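Local coordinates for protein periplasmic beta-glucosidase (Pseudomonas aeruginosa, PDB 6R5T) that probably hydrolyses terminal, non-reducing beta-D-glucosyl residues of beta-glucosides in the periplasm, releasing beta-D-glucose, at residues G83-I87 against E113-L119; L92-W98 against S560-T564; G217-L223 against G250-H256; Q660-S665 against E710-F714. The protein carries 1 engineered substitution. One frame throughout, in Å; residues are numbered along the deposited sequence.

Contact 1. Residues G83-I87 against E113-L119; sequences GHRTI and EASADGL
His84 and Arg85 converge on one oxygen, OD2 of Asp117, just where helix 100-116 closes in a Schellman motif with Gly118 at positive phi. They come from different sides. The imidazole arrives by its edge: NE2 donates from within the ring plane at 2.8 Å from Asp117 OD2, a His-carboxylate hydrogen bond on the anti side. Arg85 takes the syn side, its NE also 2.8 Å from Asp117 OD2 in a nearly straight salt bridge (168° at the hydrogen). With CG anti to the backbone N (chi1 180°), the His84 ring lies over the helix, and Ala114 CA sits above one face in a CH-pi contact, 3.9 Å from the ring centroid. Leu119 CD1 touches His84 CE1 at 3.6 Å.

A bend at chi3 turns the Arg85 guanidinium over the Glu113 carboxylate, the two planes 28° apart and stacked, while NH2 donates to Glu113 O. Arg349 then pairs with Asp117 OD1 and receives Arg85 NH1 on its carbonyl, so both groups have a further partner in Arg349.

Glu113 itself runs extended into the 83-87 loop of the barrel domain and binds its backbone. OE1 accepts from Arg85 N at 3.0 Å and, almost straight, from Thr86 N at 2.8 Å; a water links it to His84 N and Thr86 O. Its other oxygen, OE2, takes the hydroxyl of Thr86 on its syn lone pair, 2.6 Å from OG1.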
loop_
_atom_site.group_PDB
_atom_site.type_symbol
_atom_site.label_atom_id
_atom_site.label_comp_id
_atom_site.label_asym_id
_atom_site.label_seq_id
_atom_site.Cartn_x
_atom_site.Cartn_y
_atom_site.Cartn_z
ATOM N N GLY A 83 -24.228 -11.769 -15.051
ATOM C CA GLY A 83 -25.332 -12.707 -15.309
ATOM C C GLY A 83 -26.497 -12.383 -14.452
ATOM O O GLY A 83 -26.320 -11.893 -13.328
ATOM N N HIS A 84 -27.700 -12.685 -14.949
ATOM C CA HIS A 84 -28.937 -12.556 -14.175
ATOM C C HIS A 84 -29.391 -13.894 -13.623
ATOM O O HIS A 84 -29.269 -14.118 -12.449
ATOM C CB HIS A 84 -29.988 -11.820 -15.024
ATOM C CG HIS A 84 -31.251 -11.677 -14.276
ATOM N ND1 HIS A 84 -31.280 -11.057 -13.070
ATOM C CD2 HIS A 84 -32.507 -12.121 -14.526
ATOM C CE1 HIS A 84 -32.514 -11.079 -12.589
ATOM N NE2 HIS A 84 -33.294 -11.730 -13.455
ATOM N N ARG A 85 -29.836 -14.796 -14.491
ATOM C CA ARG A 85 -30.180 -16.188 -14.106
ATOM C C ARG A 85 -29.149 -17.153 -14.679
ATOM O O ARG A 85 -28.741 -18.040 -13.925
ATOM C CB ARG A 85 -31.601 -16.550 -14.572
ATOM C CG ARG A 85 -32.696 -15.964 -13.708
ATOM C CD ARG A 85 -34.134 -16.232 -14.204
ATOM N NE ARG A 85 -34.469 -15.332 -15.291
ATOM C CZ ARG A 85 -34.364 -15.576 -16.582
ATOM N NH1 ARG A 85 -33.983 -16.767 -17.023
ATOM N NH2 ARG A 85 -34.587 -14.618 -17.467
ATOM N N THR A 86 -28.727 -16.951 -15.920
ATOM C CA THR A 86 -27.590 -17.698 -16.483
ATOM C C THR A 86 -26.333 -16.929 -16.054
ATOM O O THR A 86 -26.132 -15.802 -16.509
ATOM C CB THR A 86 -27.634 -17.845 -17.991
ATOM O OG1 THR A 86 -28.889 -18.389 -18.387
ATOM C CG2 THR A 86 -26.518 -18.715 -18.461
ATOM N N ILE A 87 -25.562 -17.525 -15.160
ATOM C CA ILE A 87 -24.380 -16.816 -14.609
ATOM C C ILE A 87 -23.156 -17.130 -15.459
ATOM O O ILE A 87 -22.786 -18.278 -15.668
ATOM C CB ILE A 87 -24.216 -17.155 -13.132
ATOM C CG1 ILE A 87 -25.517 -16.914 -12.350
ATOM C CG2 ILE A 87 -23.047 -16.365 -12.575
ATOM C CD1 ILE A 87 -26.193 -15.563 -12.631
ATOM N N GLU A 113 -32.008 -11.315 -20.155
ATOM C CA GLU A 113 -32.639 -12.074 -19.067
ATOM C C GLU A 113 -33.205 -11.162 -17.964
ATOM O O GLU A 113 -34.262 -11.451 -17.409
ATOM C CB GLU A 113 -31.681 -13.081 -18.445
ATOM C CG GLU A 113 -31.296 -14.222 -19.374
ATOM C CD GLU A 113 -30.489 -15.263 -18.668
ATOM O OE1 GLU A 113 -30.008 -14.989 -17.493
ATOM O OE2 GLU A 113 -30.330 -16.366 -19.241
ATOM N N ALA A 114 -32.527 -10.060 -17.627
ATOM C CA ALA A 114 -32.985 -9.194 -16.532
ATOM C C ALA A 114 -34.253 -8.429 -16.978
ATOM O O ALA A 114 -35.230 -8.402 -16.212
ATOM C CB ALA A 114 -31.852 -8.271 -16.119
ATOM N N SER A 115 -34.217 -7.896 -18.192
ATOM C CA SER A 115 -35.372 -7.151 -18.779
ATOM C C SER A 115 -36.520 -8.153 -18.999
ATOM O O SER A 115 -37.703 -7.767 -18.777
ATOM C CB SER A 115 -34.961 -6.416 -20.029
ATOM O OG SER A 115 -34.536 -7.321 -21.071
ATOM N N ALA A 116 -36.214 -9.418 -19.290
ATOM C CA ALA A 116 -37.261 -10.467 -19.454
ATOM C C ALA A 116 -37.998 -10.681 -18.144
ATOM O O ALA A 116 -39.176 -11.118 -18.171
ATOM C CB ALA A 116 -36.671 -11.786 -19.943
ATOM N N ASP A 117 -37.371 -10.375 -17.007
ATOM C CA ASP A 117 -37.989 -10.487 -15.674
ATOM C C ASP A 117 -38.553 -9.137 -15.210
ATOM O O ASP A 117 -39.085 -9.123 -14.096
ATOM C CB ASP A 117 -37.006 -11.048 -14.647
ATOM C CG ASP A 117 -36.681 -12.522 -14.873
ATOM O OD1 ASP A 117 -37.502 -13.237 -15.554
ATOM O OD2 ASP A 117 -35.658 -12.993 -14.330
ATOM N N GLY A 118 -38.448 -8.077 -16.035
ATOM C CA GLY A 118 -39.052 -6.779 -15.694
ATOM C C GLY A 118 -38.075 -5.761 -15.154
ATOM O O GLY A 118 -38.478 -4.608 -14.893
ATOM N N LEU A 119 -36.797 -6.117 -15.011
ATOM C CA LEU A 119 -35.815 -5.095 -14.572
ATOM C C LEU A 119 -35.475 -4.070 -15.648
ATOM O O LEU A 119 -35.338 -4.399 -16.825
ATOM C CB LEU A 119 -34.543 -5.829 -14.119
ATOM C CG LEU A 119 -34.752 -6.611 -12.829
ATOM C CD1 LEU A 119 -33.670 -7.690 -12.694
ATOM C CD2 LEU A 119 -34.822 -5.698 -11.598
HETATM O O HOH W 1 -27.612 -13.848 -17.626
#

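Contact 2. Residues L92-W98 against S560-T564; sequences LGLAASW and SGKLT
Trp98 reaches from the end of helix 91-95 across to Lys562, and its indole can be traced outward atom by atom. CB starts from a backbone with positive phi, at the close of the type I turn from Ala95 to Trp98. A chi1 of -72° sets the indole beside its own backbone N, pointing at 560-564. CD1 comes within 3.4 Å of Lys562 O and also borders Lys562 CB. Next, NE1 donates to Lys562 O at 2.9 Å; that oxygen lies in the indole plane, yet the donor stands well above the carbonyl plane. CE2 meets Thr564 CG2 at 3.9 Å, the methyl approaching obliquely, and CZ2 ends at the edge facing Leu563 O, 3.8 Å away.

The backbones are tied beside the ring: Lys562 N donates to Ala96 O at 3.0 Å, and a water joins Leu92 O to Thr564 N. Thr564 packs against Ala95 CB while its hydroxyl bonds to Phe142 O; Lys562 NZ leads away to the carbonyls of Gly613 and Leu720. With Phe676 set edge-to-face on Trp98, this is a buried domain interface, where the barrel domain of a family 3 glycosidase meets its C-terminal and fibronectin type III-like domains.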
loop_
_atom_site.group_PDB
_atom_site.type_symbol
_atom_site.label_atom_id
_atom_site.label_comp_id
_atom_site.label_asym_id
_atom_site.label_seq_id
_atom_site.Cartn_x
_atom_site.Cartn_y
_atom_site.Cartn_z
ATOM N N LEU A 92 -13.523 -10.779 -13.519
ATOM C CA LEU A 92 -12.064 -10.927 -13.668
ATOM C C LEU A 92 -11.794 -12.069 -14.658
ATOM O O LEU A 92 -10.829 -12.019 -15.402
ATOM C CB LEU A 92 -11.514 -11.147 -12.251
ATOM C CG LEU A 92 -10.010 -11.150 -12.142
ATOM C CD1 LEU A 92 -9.426 -9.830 -12.587
ATOM C CD2 LEU A 92 -9.676 -11.474 -10.688
ATOM N N GLY A 93 -12.643 -13.101 -14.726
ATOM C CA GLY A 93 -12.586 -14.212 -15.685
ATOM C C GLY A 93 -13.029 -13.768 -17.076
ATOM O O GLY A 93 -12.449 -14.158 -18.086
ATOM N N LEU A 94 -14.064 -12.952 -17.182
ATOM C CA LEU A 94 -14.479 -12.408 -18.482
ATOM C C LEU A 94 -13.350 -11.595 -19.088
ATOM O O LEU A 94 -13.149 -11.637 -20.306
ATOM C CB LEU A 94 -15.714 -11.512 -18.320
ATOM C CG LEU A 94 -16.983 -12.194 -17.844
ATOM C CD1 LEU A 94 -18.097 -11.190 -17.537
ATOM C CD2 LEU A 94 -17.456 -13.168 -18.929
ATOM N N ALA A 95 -12.646 -10.788 -18.290
ATOM C CA ALA A 95 -11.553 -9.965 -18.801
ATOM C C ALA A 95 -10.470 -10.864 -19.385
ATOM O O ALA A 95 -9.843 -10.463 -20.351
ATOM C CB ALA A 95 -10.997 -9.081 -17.697
ATOM N N ALA A 96 -10.248 -12.031 -18.805
ATOM C CA ALA A 96 -9.179 -12.932 -19.235
ATOM C C ALA A 96 -9.473 -13.478 -20.626
ATOM O O ALA A 96 -8.557 -14.093 -21.223
ATOM C CB ALA A 96 -8.966 -14.054 -18.240
ATOM N N SER A 97 -10.692 -13.308 -21.131
ATOM C CA SER A 97 -10.989 -13.642 -22.543
ATOM C C SER A 97 -10.230 -12.720 -23.513
ATOM O O SER A 97 -10.109 -13.093 -24.682
ATOM C CB SER A 97 -12.462 -13.611 -22.826
ATOM O OG SER A 97 -12.940 -12.255 -22.953
ATOM N N TRP A 98 -9.910 -11.496 -23.096
ATOM C CA TRP A 98 -9.287 -10.493 -24.001
ATOM C C TRP A 98 -10.100 -10.355 -25.297
ATOM O O TRP A 98 -9.519 -10.133 -26.383
ATOM C CB TRP A 98 -7.826 -10.841 -24.303
ATOM C CG TRP A 98 -6.909 -10.627 -23.141
ATOM C CD1 TRP A 98 -6.769 -11.411 -22.045
ATOM C CD2 TRP A 98 -6.021 -9.537 -22.960
ATOM N NE1 TRP A 98 -5.831 -10.895 -21.189
ATOM C CE2 TRP A 98 -5.314 -9.755 -21.752
ATOM C CE3 TRP A 98 -5.697 -8.413 -23.729
ATOM C CZ2 TRP A 98 -4.353 -8.881 -21.287
ATOM C CZ3 TRP A 98 -4.707 -7.584 -23.290
ATOM C CH2 TRP A 98 -4.059 -7.790 -22.071
ATOM N N SER A 560 -7.144 -20.382 -23.902
ATOM C CA SER A 560 -6.786 -19.118 -24.594
ATOM C C SER A 560 -6.820 -17.939 -23.620
ATOM O O SER A 560 -6.475 -16.808 -24.054
ATOM C CB SER A 560 -7.677 -18.863 -25.779
ATOM O OG SER A 560 -9.040 -18.940 -25.412
ATOM N N GLY A 561 -7.179 -18.165 -22.369
ATOM C CA GLY A 561 -7.289 -17.057 -21.412
ATOM C C GLY A 561 -5.911 -16.537 -21.065
ATOM O O GLY A 561 -4.910 -17.293 -21.073
ATOM N N LYS A 562 -5.841 -15.237 -20.766
ATOM C CA LYS A 562 -4.606 -14.608 -20.283
ATOM C C LYS A 562 -4.931 -13.699 -19.124
ATOM O O LYS A 562 -5.947 -13.004 -19.146
ATOM C CB LYS A 562 -3.909 -13.871 -21.440
ATOM C CG LYS A 562 -3.167 -14.866 -22.374
ATOM C CD LYS A 562 -2.421 -14.208 -23.440
ATOM C CE LYS A 562 -1.630 -15.173 -24.302
ATOM N NZ LYS A 562 -0.378 -15.617 -23.617
ATOM N N LEU A 563 -4.026 -13.645 -18.154
ATOM C CA LEU A 563 -4.225 -12.846 -16.930
ATOM C C LEU A 563 -4.412 -11.385 -17.267
ATOM O O LEU A 563 -3.646 -10.857 -18.091
ATOM C CB LEU A 563 -3.073 -13.016 -15.956
ATOM C CG LEU A 563 -2.821 -14.449 -15.522
ATOM C CD1 LEU A 563 -1.643 -14.462 -14.581
ATOM C CD2 LEU A 563 -4.061 -15.089 -14.873
ATOM N N THR A 564 -5.314 -10.712 -16.547
ATOM C CA THR A 564 -5.402 -9.227 -16.634
ATOM C C THR A 564 -5.001 -8.578 -15.309
ATOM O O THR A 564 -5.234 -7.377 -15.124
ATOM C CB THR A 564 -6.811 -8.775 -17.020
ATOM O OG1 THR A 564 -7.746 -9.092 -15.977
ATOM C CG2 THR A 564 -7.228 -9.396 -18.349
HETATM O O HOH W 2 -7.738 -11.768 -15.270
HETATM O O HOH W 3 -7.765 -14.675 -23.978
#

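Contact 3. Residues G217-L223 against G250-H256; sequences GAVMVSL and GLTISNH. Engineered in segment 250-256: Asn255 (natural residue Asp). With BGC (beta-D-glucopyranose), chain C; GAL (beta-D-galactopyranose), chain B.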
loop_
_atom_site.group_PDB
_atom_site.type_symbol
_atom_site.label_atom_id
_atom_site.label_comp_id
_atom_site.label_asym_id
_atom_site.label_seq_id
_atom_site.Cartn_x
_atom_site.Cartn_y
_atom_site.Cartn_z
ATOM N N GLY A 217 -26.500 5.578 -18.571
ATOM C CA GLY A 217 -27.595 6.419 -18.040
ATOM C C GLY A 217 -27.400 6.786 -16.587
ATOM O O GLY A 217 -28.003 7.799 -16.136
ATOM N N ALA A 218 -26.576 6.048 -15.850
ATOM C CA ALA A 218 -26.455 6.308 -14.408
ATOM C C ALA A 218 -25.031 6.042 -13.919
ATOM O O ALA A 218 -24.273 5.335 -14.569
ATOM C CB ALA A 218 -27.448 5.506 -13.634
ATOM N N VAL A 219 -24.714 6.701 -12.814
ATOM C CA VAL A 219 -23.429 6.486 -12.115
ATOM C C VAL A 219 -23.722 6.193 -10.637
ATOM O O VAL A 219 -24.438 6.969 -9.993
ATOM C CB VAL A 219 -22.531 7.721 -12.267
ATOM C CG1 VAL A 219 -21.308 7.603 -11.329
ATOM C CG2 VAL A 219 -22.146 7.952 -13.688
ATOM N N MET A 220 -23.182 5.092 -10.098
ATOM C CA MET A 220 -23.307 4.754 -8.670
ATOM C C MET A 220 -22.047 5.252 -7.952
ATOM O O MET A 220 -20.939 4.894 -8.360
ATOM C CB MET A 220 -23.512 3.260 -8.428
ATOM C CG MET A 220 -23.646 3.022 -6.977
ATOM S SD MET A 220 -23.947 1.297 -6.597
ATOM C CE MET A 220 -25.742 1.376 -6.625
ATOM N N VAL A 221 -22.251 6.096 -6.964
ATOM C CA VAL A 221 -21.173 6.755 -6.194
ATOM C C VAL A 221 -20.584 5.758 -5.194
ATOM O O VAL A 221 -21.299 4.934 -4.646
ATOM C CB VAL A 221 -21.702 8.052 -5.575
ATOM C CG1 VAL A 221 -20.596 8.749 -4.819
ATOM C CG2 VAL A 221 -22.280 8.935 -6.688
ATOM N N SER A 222 -19.285 5.845 -4.973
ATOM C CA SER A 222 -18.562 4.905 -4.092
ATOM C C SER A 222 -18.687 5.245 -2.611
ATOM O O SER A 222 -19.161 6.333 -2.217
ATOM C CB SER A 222 -17.140 4.836 -4.555
ATOM O OG SER A 222 -16.454 6.022 -4.240
ATOM N N LEU A 223 -18.224 4.319 -1.781
ATOM C CA LEU A 223 -18.326 4.430 -0.314
ATOM C C LEU A 223 -17.075 5.021 0.325
ATOM O O LEU A 223 -17.155 5.316 1.521
ATOM C CB LEU A 223 -18.571 3.029 0.237
ATOM C CG LEU A 223 -19.957 2.430 -0.002
ATOM C CD1 LEU A 223 -19.912 0.941 0.365
ATOM C CD2 LEU A 223 -20.995 3.127 0.822
ATOM N N GLY A 250 -26.798 12.234 -16.984
ATOM C CA GLY A 250 -27.644 11.189 -16.433
ATOM C C GLY A 250 -27.817 11.323 -14.933
ATOM O O GLY A 250 -27.755 12.450 -14.361
ATOM N N LEU A 251 -28.092 10.195 -14.307
ATOM C CA LEU A 251 -28.544 10.080 -12.924
ATOM C C LEU A 251 -27.375 9.645 -12.019
ATOM O O LEU A 251 -26.714 8.604 -12.328
ATOM C CB LEU A 251 -29.651 9.034 -12.894
ATOM C CG LEU A 251 -30.248 8.738 -11.534
ATOM C CD1 LEU A 251 -30.916 9.977 -10.977
ATOM C CD2 LEU A 251 -31.230 7.575 -11.627
ATOM N N THR A 252 -27.136 10.356 -10.933
ATOM C CA THR A 252 -26.203 9.855 -9.895
ATOM C C THR A 252 -26.974 9.159 -8.784
ATOM O O THR A 252 -27.993 9.697 -8.260
ATOM C CB THR A 252 -25.312 10.975 -9.389
ATOM O OG1 THR A 252 -26.154 12.034 -8.921
ATOM C CG2 THR A 252 -24.394 11.518 -10.466
ATOM N N ILE A 253 -26.502 8.012 -8.346
ATOM C CA ILE A 253 -27.172 7.205 -7.323
ATOM C C ILE A 253 -26.179 7.005 -6.190
ATOM O O ILE A 253 -25.065 6.550 -6.463
ATOM C CB ILE A 253 -27.636 5.859 -7.889
ATOM C CG1 ILE A 253 -28.473 6.060 -9.145
ATOM C CG2 ILE A 253 -28.318 5.043 -6.813
ATOM C CD1 ILE A 253 -28.935 4.783 -9.801
ATOM N N SER A 254 -26.604 7.274 -4.964
ATOM C CA SER A 254 -25.781 6.974 -3.780
ATOM C C SER A 254 -25.661 5.466 -3.630
ATOM O O SER A 254 -26.476 4.649 -4.100
ATOM C CB SER A 254 -26.348 7.583 -2.539
ATOM O OG SER A 254 -27.283 6.687 -1.970
ATOM N N ASN A 255 -24.630 5.084 -2.918
ATOM C CA ASN A 255 -24.516 3.700 -2.490
ATOM C C ASN A 255 -25.390 3.482 -1.262
ATOM O O ASN A 255 -26.072 4.404 -0.718
ATOM C CB ASN A 255 -23.026 3.409 -2.299
ATOM C CG ASN A 255 -22.617 2.056 -2.797
ATOM O OD1 ASN A 255 -23.201 1.078 -2.350
ATOM N ND2 ASN A 255 -21.608 2.027 -3.694
ATOM N N HIS A 256 -25.324 2.297 -0.744
ATOM C CA HIS A 256 -26.343 1.792 0.184
ATOM C C HIS A 256 -26.113 2.369 1.585
ATOM O O HIS A 256 -25.103 2.036 2.195
ATOM C CB HIS A 256 -26.249 0.279 0.127
ATOM C CG HIS A 256 -27.341 -0.348 0.879
ATOM N ND1 HIS A 256 -27.454 -0.247 2.253
ATOM C CD2 HIS A 256 -28.413 -1.060 0.446
ATOM C CE1 HIS A 256 -28.560 -0.859 2.636
ATOM N NE2 HIS A 256 -29.137 -1.392 1.553
HETATM C C2 BGC C . -24.100 -2.656 -5.196
HETATM C C3 BGC C . -25.101 -2.230 -4.104
HETATM C C4 BGC C . -24.582 -2.860 -2.784
HETATM C C5 BGC C . -23.187 -2.260 -2.529
HETATM C C6 BGC C . -22.519 -2.826 -1.296
HETATM C C1 BGC C . -22.697 -2.174 -4.808
HETATM O O1 BGC C . -21.863 -2.709 -5.788
HETATM O O2 BGC C . -24.396 -2.151 -6.492
HETATM O O3 BGC C . -26.393 -2.788 -4.417
HETATM O O4 BGC C . -25.485 -2.475 -1.734
HETATM O O5 BGC C . -22.327 -2.703 -3.536
HETATM O O6 BGC C . -21.246 -2.199 -1.103
HETATM C C1 GAL B . -26.118 -3.546 -1.026
HETATM C C2 GAL B . -27.030 -4.398 -1.931
HETATM C C3 GAL B . -27.712 -5.452 -1.052
HETATM C C4 GAL B . -26.612 -6.291 -0.360
HETATM C C5 GAL B . -25.682 -5.336 0.415
HETATM C C6 GAL B . -24.490 -6.073 1.013
HETATM O O2 GAL B . -27.987 -3.557 -2.555
HETATM O O3 GAL B . -28.501 -6.296 -1.916
HETATM O O4 GAL B . -25.901 -6.940 -1.440
HETATM O O5 GAL B . -25.078 -4.323 -0.464
HETATM O O6 GAL B . -23.620 -5.115 1.665
HETATM O O HOH W 4 -22.324 6.788 -2.440
#
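Asn255 and Met220 meet beside the bound lactose: Asn255 ND2 is 3.8 Å from Met220 SD, and the two side chains cross at about a right angle. Asn255 is engineered in place of an aspartate, which at this position is consistent with the nucleophile of family 3 glycosidases. Its OD1 stands 3.3 Å from C5 of the glucose unit. Met220 runs straight out through chi1 and chi2, which brings SD 3.5 Å from the glucose O2, and a bend at chi3 (-91°) turns CE aside. Leu223 CD1 borders the O6 arm, while His256 sets CB 3.4 Å from the glucose O4 and turns its ring obliquely to the galactose C1.

Behind this shell, the amide is fixed at both ends. ND2 donates to Val221 O at 3.1 Å, near the amide plane, and OD1 accepts His256 N in its carbonyl plane, on a lone pair. Leu223 CD2 packs on Asn255 CB at 3.7 Å, and a water joins Asn255 N to Ser222 O. Ser254 O is buried with no polar partner in the model.

Further back, strands 218-221 and 251-253 run parallel, their axes 23° apart. Leu251 N, Val219 N, Ile253 N and Val221 N bond in turn to Gly217 O, Leu251 O, Val219 O and Ile253 O. Ala218, Met220, Leu251 and Ile253 share one face; Val219 and Thr252 share the other. On that second face Thr252 packs against helix 235-245, which links the strands in a beta-alpha-beta crossover of the TIM-type barrel, and strand 172-178 flanks 218-221 on its far side.

Contact 4. Residues Q660-S665 against E710-F714; sequences QDPVAS and EPGEF. With MG (magnesium ion), chain F.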
loop_
_atom_site.group_PDB
_atom_site.type_symbol
_atom_site.label_atom_id
_atom_site.label_comp_id
_atom_site.label_asym_id
_atom_site.label_seq_id
_atom_site.Cartn_x
_atom_site.Cartn_y
_atom_site.Cartn_z
ATOM N N GLN A 660 6.193 2.520 -24.283
ATOM C CA GLN A 660 6.933 3.226 -23.233
ATOM C C GLN A 660 7.308 4.610 -23.772
ATOM O O GLN A 660 7.711 4.708 -24.960
ATOM C CB GLN A 660 8.192 2.489 -22.793
ATOM C CG GLN A 660 8.934 3.188 -21.657
ATOM C CD GLN A 660 10.247 2.524 -21.323
ATOM O OE1 GLN A 660 10.713 1.660 -22.057
ATOM N NE2 GLN A 660 10.841 2.900 -20.182
ATOM N N ASP A 661 7.229 5.603 -22.904
ATOM C CA ASP A 661 7.714 6.969 -23.194
ATOM C C ASP A 661 8.928 7.200 -22.303
ATOM O O ASP A 661 8.761 7.552 -21.138
ATOM C CB ASP A 661 6.598 7.954 -22.883
ATOM C CG ASP A 661 6.936 9.407 -23.159
ATOM O OD1 ASP A 661 8.104 9.662 -23.577
ATOM O OD2 ASP A 661 6.069 10.256 -22.893
ATOM N N PRO A 662 10.142 6.844 -22.770
ATOM C CA PRO A 662 11.276 6.755 -21.858
ATOM C C PRO A 662 11.823 8.074 -21.331
ATOM O O PRO A 662 12.650 8.017 -20.407
ATOM C CB PRO A 662 12.317 6.011 -22.693
ATOM C CG PRO A 662 11.968 6.413 -24.119
ATOM C CD PRO A 662 10.458 6.369 -24.126
ATOM N N VAL A 663 11.443 9.216 -21.930
ATOM C CA VAL A 663 11.896 10.530 -21.436
ATOM C C VAL A 663 10.664 11.418 -21.402
ATOM O O VAL A 663 10.040 11.632 -22.433
ATOM C CB VAL A 663 12.990 11.157 -22.315
ATOM C CG1 VAL A 663 13.324 12.550 -21.771
ATOM C CG2 VAL A 663 14.214 10.271 -22.414
ATOM N N ALA A 664 10.295 11.896 -20.247
ATOM C CA ALA A 664 9.062 12.679 -20.108
ATOM C C ALA A 664 9.171 13.621 -18.920
ATOM O O ALA A 664 10.076 13.459 -18.100
ATOM C CB ALA A 664 7.850 11.785 -19.998
ATOM N N SER A 665 8.244 14.550 -18.832
ATOM C CA SER A 665 8.208 15.557 -17.738
ATOM C C SER A 665 7.712 14.939 -16.425
ATOM O O SER A 665 7.802 15.632 -15.399
ATOM C CB SER A 665 7.377 16.763 -18.124
ATOM O OG SER A 665 6.036 16.399 -18.400
ATOM N N GLU A 710 4.672 14.625 -25.582
ATOM C CA GLU A 710 5.915 15.382 -25.774
ATOM C C GLU A 710 6.709 14.780 -26.924
ATOM O O GLU A 710 6.820 13.554 -27.062
ATOM C CB GLU A 710 6.729 15.401 -24.489
ATOM C CG GLU A 710 5.946 16.008 -23.345
ATOM C CD GLU A 710 6.589 15.857 -21.987
ATOM O OE1 GLU A 710 7.247 14.835 -21.754
ATOM O OE2 GLU A 710 6.440 16.793 -21.186
ATOM N N PRO A 711 7.322 15.627 -27.783
ATOM C CA PRO A 711 8.169 15.090 -28.829
ATOM C C PRO A 711 9.318 14.290 -28.226
ATOM O O PRO A 711 9.762 14.563 -27.099
ATOM C CB PRO A 711 8.699 16.339 -29.570
ATOM C CG PRO A 711 8.573 17.475 -28.529
ATOM C CD PRO A 711 7.407 17.101 -27.645
ATOM N N GLY A 712 9.804 13.318 -28.977
ATOM C CA GLY A 712 10.858 12.407 -28.539
ATOM C C GLY A 712 10.547 10.959 -28.832
ATOM O O GLY A 712 9.593 10.630 -29.570
ATOM N N GLU A 713 11.363 10.094 -28.232
ATOM C CA GLU A 713 11.313 8.668 -28.495
ATOM C C GLU A 713 10.063 8.052 -27.859
ATOM O O GLU A 713 9.714 8.402 -26.713
ATOM C CB GLU A 713 12.544 7.973 -27.903
ATOM C CG GLU A 713 12.612 6.499 -28.257
ATOM C CD GLU A 713 13.805 5.775 -27.657
ATOM O OE1 GLU A 713 14.512 6.412 -26.831
ATOM O OE2 GLU A 713 14.037 4.599 -28.025
ATOM N N PHE A 714 9.463 7.109 -28.554
ATOM C CA PHE A 714 8.529 6.123 -27.960
ATOM C C PHE A 714 9.016 4.744 -28.329
ATOM O O PHE A 714 9.473 4.531 -29.463
ATOM C CB PHE A 714 7.112 6.351 -28.453
ATOM C CG PHE A 714 6.520 7.609 -27.916
ATOM C CD1 PHE A 714 6.730 8.813 -28.563
ATOM C CD2 PHE A 714 5.799 7.621 -26.737
ATOM C CE1 PHE A 714 6.212 9.978 -28.048
ATOM C CE2 PHE A 714 5.319 8.808 -26.196
ATOM C CZ PHE A 714 5.509 9.988 -26.865
HETATM MG MG MG F . 9.081 11.420 -24.193
HETATM O O HOH W 5 7.419 12.453 -23.349
HETATM O O HOH W 6 4.210 11.937 -24.458
HETATM O O HOH W 7 10.589 10.120 -24.865
HETATM O O HOH W 8 8.239 11.421 -26.113
HETATM O O HOH W 9 10.130 13.183 -24.783
#
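The Phe714 ring and the Asp661 carboxylate meet at a slant, their planes 39° apart, with Phe714 CE2 3.5 Å from Asp661 CG. Gln660 O also approaches the ring obliquely, and a water lies at the edge, in the ring plane. The Glu710 carboxylate points its syn sides at Ser665: OE1 accepts Ser665 N at 3.1 Å on the syn lone pair, and OE2 lies 2.8 Å from Ser665 OG, a less certain bond because that serine has two modelled conformers. Beyond CG the Glu710 chain is extended, which carries the carboxylate across to Ala664 and Ser665.

Asp661 chi1 of -179° puts the carboxylate beside its own carbonyl carbon, with OD1 on a magnesium ion at 2.1 Å, and Val663 O binds the ion at 2.0 Å. Four waters complete an octahedron. Asp661 OD2 stays off the metal and forms a salt bridge with Arg668.

Segment 710-714 holds the ion through this water shell. One metal water sits between Asp661 OD2 and Glu710 OE1; the others donate to Glu710 O, Pro711 O and Glu713 O. The magnesium charge should polarise these waters, making them stronger donors. Pro662 CD also packs on Glu713 O at 3.4 Å. Ala664 makes backbone hydrogen bonds to the second subunit. The whole is a loop magnesium site of the fibronectin type III-like domain, bridging the end of strand 651-660 and the start of 712-719.

In the fold
Contacts 1, 2 and 3 are buried, whereas contact 4 is only partly so and lies farthest from the chain centre, about 32 Å away. Contacts 1 and 3 belong to the barrel domain, their centres about 21 Å apart. Contact 1 is polar, two carboxylates gathering N-H and O-H donors where the 83-87 loop packs on the last turn of helix 100-116; contact 3 is a strand pair whose C-terminal ends open onto the sugar. Helices 91-95 and 100-116 follow each other, so contacts 1 and 2 stand on successive helices, but contact 2 uses backbone bonds and an indole to join separate domains. Contact 4 relies on a metal and its waters, and like contact 3 it touches the second subunit.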